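Local coordinates for putative uncharacterized protein (Mycobacterium avium, PDB 2Z6V) that probably acts as a sulfotransferase, transferring a sulfuryl group to an acceptor that has not been established, at residues 45-50 and 89-94; 103-108 and 236-241. One frame throughout, in Å; residues are numbered along the deposited sequence.

Contact 1: 45-50 and 89-94; sequences EIDSDS and QVHAYI
His91 lays the face of its imidazole under the extended backbone that runs from Glu45 to Asp47. From CB outward, the side chain leaves helix 70-96 toward that loop; the nearest partner of His91 CB there is Asp47 OD1, 4.0 Å away. CG stands anti to the backbone N (chi1 177°), which carries the ring out beneath the Ile46-Asp47 peptide. Ile46 C sits over the ring centre, 3.6 Å above the plane, while Asp47 N lies over the same face nearer the rim, close to CD2. His91 CD2 also meets Asp47 CB at 3.4 Å. On the other flank, His91 ND1 is 3.5 Å from Glu45 O, which approaches obliquely. His91 CE1 touches Glu45 CB at 3.8 Å. Glu45 then runs on, extended, to bring OE2 to the ring edge, in plane, its carboxylate turned 49° from the imidazole. His91 NE2, at the tip, has Ile46 C 3.7 Å away. Asp47 spends its charge elsewhere, in a salt bridge from OD2 to Arg87, about one helical turn before His91. The chemistry is thus peptide-on-ring packing without a hydrogen bond between the two segments; the Glu45 carboxylate, near but not bonded, might slightly favour a protonated imidazole, while Arg87 largely offsets the Asp47 charge.

Contact 2: 103-108 and 236-241; sequences APVERP and VLQSTA
Gln238 reaches across from the end of helix 224-238 to Pro104 and Val105, in the loop that feeds strand 109-113, the middle strand of the five-stranded parallel sheet of this sulfotransferase α/β fold. CG lies anti to the carbonyl carbon (chi1 -73°), and the chain, extended beyond it, spans the gap and sets the flat amide against the loop. There it crosses the Val105 side chain at a slant: Val105 turns CG2 to the amide, 4.1 Å from Gln238 CD, and Trp245 of the neighbouring strand 244-248 touches both side chains. The CB of Pro104 points away from the helix, and its carbonyl is what meets the amide, with Pro104 O 3.8 Å from Gln238 CD. Which end of the amide faces that oxygen is doubtful, since the group is probably turned over in the model; with the nitrogen there, a hydrogen bond to the carbonyl would be possible. A clearer polar tie lies one residue earlier in the loop and about a turn back on the helix, where Ala103 O accepts from NE2 of Gln235. Next to Gln238, Ser239 folds its hydroxyl back on the helix: Ser239 OG donates to Val236 O over 2.9 Å, at a C=O...donor angle of 135°.

From the N terminus, the chain leaves helix 30-41, passes through 45-50, and runs through helix 50-64 into helix 70-96, where contact 1 closes a largely helical loop of 38 residues. Just beyond that helix, 103-108 opens contact 2, which closes only 127 residues later, after strands 109-113 and 132-134, at the end of helix 224-238. The two loops therefore follow one another without nesting or crossing. Contact 1 stays within the N-terminal helical part; contact 2 joins the C-terminal part of helix 224-238 to the loop entering strand 109-113. Their centres lie 18 Å apart, yet they meet: Tyr93 CD2 packs 3.6 Å from Val236 CG1, and Ile94 also touches Val236, joining helices 70-96 and 224-238.

Contact 1: 45-50 and 89-94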
loop_
_atom_site.group_PDB
_atom_site.type_symbol
_atom_site.label_atom_id
_atom_site.label_comp_id
_atom_site.label_asym_id
_atom_site.label_seq_id
_atom_site.Cartn_x
_atom_site.Cartn_y
_atom_site.Cartn_z
ATOM N N GLU A 45 -20.830 0.921 16.801
ATOM C CA GLU A 45 -20.572 -0.511 16.790
ATOM C C GLU A 45 -19.373 -0.839 15.906
ATOM O O GLU A 45 -19.083 -0.130 14.954
ATOM C CB GLU A 45 -21.796 -1.279 16.294
ATOM C CG GLU A 45 -22.977 -1.261 17.244
ATOM C CD GLU A 45 -24.041 -2.271 16.846
ATOM O OE1 GLU A 45 -25.130 -2.261 17.462
ATOM O OE2 GLU A 45 -23.791 -3.082 15.919
ATOM N N ILE A 46 -18.675 -1.917 16.231
ATOM C CA ILE A 46 -17.515 -2.328 15.460
ATOM C C ILE A 46 -17.480 -3.853 15.428
ATOM O O ILE A 46 -18.059 -4.504 16.295
ATOM C CB ILE A 46 -16.224 -1.751 16.070
ATOM C CG1 ILE A 46 -15.106 -1.792 15.035
ATOM C CG2 ILE A 46 -15.837 -2.515 17.318
ATOM C CD1 ILE A 46 -13.946 -0.873 15.374
ATOM N N ASP A 47 -16.813 -4.425 14.430
ATOM C CA ASP A 47 -16.779 -5.877 14.295
ATOM C C ASP A 47 -15.944 -6.638 15.313
ATOM O O ASP A 47 -16.296 -7.757 15.683
ATOM C CB ASP A 47 -16.356 -6.278 12.869
ATOM C CG ASP A 47 -15.113 -5.550 12.391
ATOM O OD1 ASP A 47 -15.205 -4.340 12.083
ATOM O OD2 ASP A 47 -14.042 -6.191 12.320
ATOM N N SER A 48 -14.846 -6.049 15.769
ATOM C CA SER A 48 -14.007 -6.730 16.738
ATOM C C SER A 48 -13.105 -5.780 17.507
ATOM O O SER A 48 -13.268 -4.566 17.456
ATOM C CB SER A 48 -13.157 -7.796 16.049
ATOM O OG SER A 48 -12.153 -7.205 15.246
ATOM N N ASP A 49 -12.140 -6.365 18.202
ATOM C CA ASP A 49 -11.193 -5.649 19.047
ATOM C C ASP A 49 -9.810 -5.526 18.400
ATOM O O ASP A 49 -8.939 -4.817 18.913
ATOM C CB ASP A 49 -11.059 -6.424 20.360
ATOM C CG ASP A 49 -10.641 -5.554 21.519
ATOM O OD1 ASP A 49 -10.134 -6.114 22.521
ATOM O OD2 ASP A 49 -10.834 -4.318 21.440
ATOM N N SER A 50 -9.617 -6.223 17.282
ATOM C CA SER A 50 -8.335 -6.263 16.571
ATOM C C SER A 50 -7.637 -4.938 16.286
ATOM O O SER A 50 -6.409 -4.887 16.202
ATOM C CB SER A 50 -8.494 -7.032 15.254
ATOM O OG SER A 50 -9.408 -6.392 14.386
ATOM N N GLN A 89 -17.620 2.800 9.564
ATOM C CA GLN A 89 -18.553 2.950 8.454
ATOM C C GLN A 89 -18.777 1.642 7.695
ATOM O O GLN A 89 -19.903 1.326 7.315
ATOM C CB GLN A 89 -18.056 4.038 7.494
ATOM C CG GLN A 89 -18.054 5.428 8.101
ATOM C CD GLN A 89 -17.773 6.518 7.082
ATOM O OE1 GLN A 89 -18.469 6.639 6.076
ATOM N NE2 GLN A 89 -16.753 7.325 7.345
ATOM N N VAL A 90 -17.707 0.880 7.486
ATOM C CA VAL A 90 -17.818 -0.382 6.766
ATOM C C VAL A 90 -18.581 -1.428 7.576
ATOM O O VAL A 90 -19.290 -2.265 7.016
ATOM C CB VAL A 90 -16.422 -0.946 6.397
ATOM C CG1 VAL A 90 -16.560 -2.335 5.767
ATOM C CG2 VAL A 90 -15.723 0.003 5.429
ATOM N N HIS A 91 -18.438 -1.375 8.897
ATOM C CA HIS A 91 -19.122 -2.327 9.754
ATOM C C HIS A 91 -20.618 -2.069 9.783
ATOM O O HIS A 91 -21.418 -3.008 9.759
ATOM C CB HIS A 91 -18.566 -2.281 11.174
ATOM C CG HIS A 91 -19.291 -3.183 12.120
ATOM N ND1 HIS A 91 -20.298 -2.738 12.950
ATOM C CD2 HIS A 91 -19.227 -4.525 12.290
ATOM C CE1 HIS A 91 -20.824 -3.768 13.588
ATOM N NE2 HIS A 91 -20.194 -4.863 13.204
ATOM N N ALA A 92 -21.001 -0.798 9.837
ATOM C CA ALA A 92 -22.420 -0.446 9.868
ATOM C C ALA A 92 -23.080 -0.885 8.566
ATOM O O ALA A 92 -24.203 -1.399 8.563
ATOM C CB ALA A 92 -22.593 1.059 10.068
ATOM N N TYR A 93 -22.364 -0.692 7.459
ATOM C CA TYR A 93 -22.884 -1.063 6.155
ATOM C C TYR A 93 -23.086 -2.573 6.033
ATOM O O TYR A 93 -24.147 -3.035 5.602
ATOM C CB TYR A 93 -21.941 -0.591 5.047
ATOM C CG TYR A 93 -22.569 -0.676 3.679
ATOM C CD1 TYR A 93 -23.512 0.268 3.268
ATOM C CD2 TYR A 93 -22.259 -1.727 2.813
ATOM C CE1 TYR A 93 -24.131 0.170 2.027
ATOM C CE2 TYR A 93 -22.875 -1.839 1.567
ATOM C CZ TYR A 93 -23.808 -0.884 1.179
ATOM O OH TYR A 93 -24.408 -0.972 -0.054
ATOM N N ILE A 94 -22.069 -3.341 6.405
ATOM C CA ILE A 94 -22.176 -4.792 6.316
ATOM C C ILE A 94 -23.347 -5.312 7.144
ATOM O O ILE A 94 -24.076 -6.200 6.691
ATOM C CB ILE A 94 -20.868 -5.483 6.749
ATOM C CG1 ILE A 94 -19.768 -5.167 5.732
ATOM C CG2 ILE A 94 -21.068 -6.986 6.822
ATOM C CD1 ILE A 94 -18.424 -5.764 6.076
#

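Contact 2: 103-108 and 236-241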
loop_
_atom_site.group_PDB
_atom_site.type_symbol
_atom_site.label_atom_id
_atom_site.label_comp_id
_atom_site.label_asym_id
_atom_site.label_seq_id
_atom_site.Cartn_x
_atom_site.Cartn_y
_atom_site.Cartn_z
ATOM N N ALA A 103 -20.946 -13.245 -1.441
ATOM C CA ALA A 103 -20.318 -13.201 -2.755
ATOM C C ALA A 103 -18.821 -13.352 -2.558
ATOM O O ALA A 103 -18.203 -12.591 -1.814
ATOM C CB ALA A 103 -20.627 -11.888 -3.451
ATOM N N PRO A 104 -18.215 -14.337 -3.230
ATOM C CA PRO A 104 -16.777 -14.581 -3.110
ATOM C C PRO A 104 -15.884 -13.568 -3.824
ATOM O O PRO A 104 -16.336 -12.817 -4.693
ATOM C CB PRO A 104 -16.629 -15.970 -3.712
ATOM C CG PRO A 104 -17.599 -15.912 -4.844
ATOM C CD PRO A 104 -18.821 -15.269 -4.198
ATOM N N VAL A 105 -14.614 -13.556 -3.425
ATOM C CA VAL A 105 -13.588 -12.718 -4.041
ATOM C C VAL A 105 -12.650 -13.782 -4.614
ATOM O O VAL A 105 -11.741 -14.262 -3.928
ATOM C CB VAL A 105 -12.829 -11.868 -2.994
ATOM C CG1 VAL A 105 -11.679 -11.101 -3.665
ATOM C CG2 VAL A 105 -13.793 -10.908 -2.318
ATOM N N GLU A 106 -12.878 -14.155 -5.869
ATOM C CA GLU A 106 -12.084 -15.215 -6.485
ATOM C C GLU A 106 -10.857 -14.857 -7.307
ATOM O O GLU A 106 -10.865 -13.940 -8.126
ATOM C CB GLU A 106 -12.996 -16.117 -7.328
ATOM C CG GLU A 106 -14.093 -16.787 -6.517
ATOM C CD GLU A 106 -14.978 -17.700 -7.346
ATOM O OE1 GLU A 106 -15.491 -17.243 -8.396
ATOM O OE2 GLU A 106 -15.168 -18.869 -6.938
ATOM N N ARG A 107 -9.802 -15.624 -7.060
ATOM C CA ARG A 107 -8.540 -15.497 -7.761
ATOM C C ARG A 107 -8.083 -14.067 -7.984
ATOM O O ARG A 107 -7.788 -13.666 -9.110
ATOM C CB ARG A 107 -8.645 -16.231 -9.098
ATOM C CG ARG A 107 -8.996 -17.696 -8.932
ATOM C CD ARG A 107 -9.239 -18.378 -10.258
ATOM N NE ARG A 107 -9.401 -19.819 -10.085
ATOM C CZ ARG A 107 -9.735 -20.660 -11.060
ATOM N NH1 ARG A 107 -9.856 -21.959 -10.805
ATOM N NH2 ARG A 107 -9.954 -20.204 -12.288
ATOM N N PRO A 108 -8.012 -13.276 -6.909
ATOM C CA PRO A 108 -7.574 -11.887 -7.050
ATOM C C PRO A 108 -6.137 -11.810 -7.553
ATOM O O PRO A 108 -5.284 -12.598 -7.152
ATOM C CB PRO A 108 -7.720 -11.338 -5.635
ATOM C CG PRO A 108 -7.447 -12.545 -4.784
ATOM C CD PRO A 108 -8.249 -13.610 -5.495
ATOM N N VAL A 236 -17.740 -5.434 -0.162
ATOM C CA VAL A 236 -18.635 -4.287 -0.130
ATOM C C VAL A 236 -18.497 -3.483 -1.430
ATOM O O VAL A 236 -19.486 -2.996 -1.984
ATOM C CB VAL A 236 -18.328 -3.354 1.066
ATOM C CG1 VAL A 236 -19.155 -2.072 0.950
ATOM C CG2 VAL A 236 -18.624 -4.072 2.376
ATOM N N LEU A 237 -17.269 -3.343 -1.915
ATOM C CA LEU A 237 -17.051 -2.600 -3.145
ATOM C C LEU A 237 -17.578 -3.383 -4.355
ATOM O O LEU A 237 -18.078 -2.781 -5.312
ATOM C CB LEU A 237 -15.564 -2.275 -3.308
ATOM C CG LEU A 237 -14.943 -1.355 -2.242
ATOM C CD1 LEU A 237 -13.431 -1.236 -2.477
ATOM C CD2 LEU A 237 -15.594 0.032 -2.289
ATOM N N GLN A 238 -17.481 -4.715 -4.306
ATOM C CA GLN A 238 -17.961 -5.582 -5.398
ATOM C C GLN A 238 -19.467 -5.546 -5.553
ATOM O O GLN A 238 -19.980 -5.650 -6.669
ATOM C CB GLN A 238 -17.648 -7.057 -5.150
ATOM C CG GLN A 238 -16.243 -7.503 -5.299
ATOM C CD GLN A 238 -16.151 -9.002 -5.127
ATOM O OE1 GLN A 238 -16.802 -9.570 -4.250
ATOM N NE2 GLN A 238 -15.342 -9.655 -5.966
ATOM N N SER A 239 -20.163 -5.449 -4.421
ATOM C CA SER A 239 -21.616 -5.476 -4.419
ATOM C C SER A 239 -22.273 -4.506 -5.387
ATOM O O SER A 239 -23.364 -4.783 -5.874
ATOM C CB SER A 239 -22.168 -5.278 -2.991
ATOM O OG SER A 239 -22.134 -3.927 -2.573
ATOM N N THR A 240 -21.629 -3.381 -5.681
ATOM C CA THR A 240 -22.218 -2.437 -6.628
ATOM C C THR A 240 -21.390 -2.301 -7.902
ATOM O O THR A 240 -21.878 -1.804 -8.911
ATOM C CB THR A 240 -22.414 -1.033 -6.000
ATOM O OG1 THR A 240 -21.208 -0.623 -5.341
ATOM C CG2 THR A 240 -23.570 -1.052 -5.001
ATOM N N ALA A 241 -20.141 -2.756 -7.843
ATOM C CA ALA A 241 -19.224 -2.693 -8.976
ATOM C C ALA A 241 -18.431 -4.001 -9.053
ATOM O O ALA A 241 -17.252 -4.051 -8.697
ATOM C CB ALA A 241 -18.279 -1.515 -8.806
#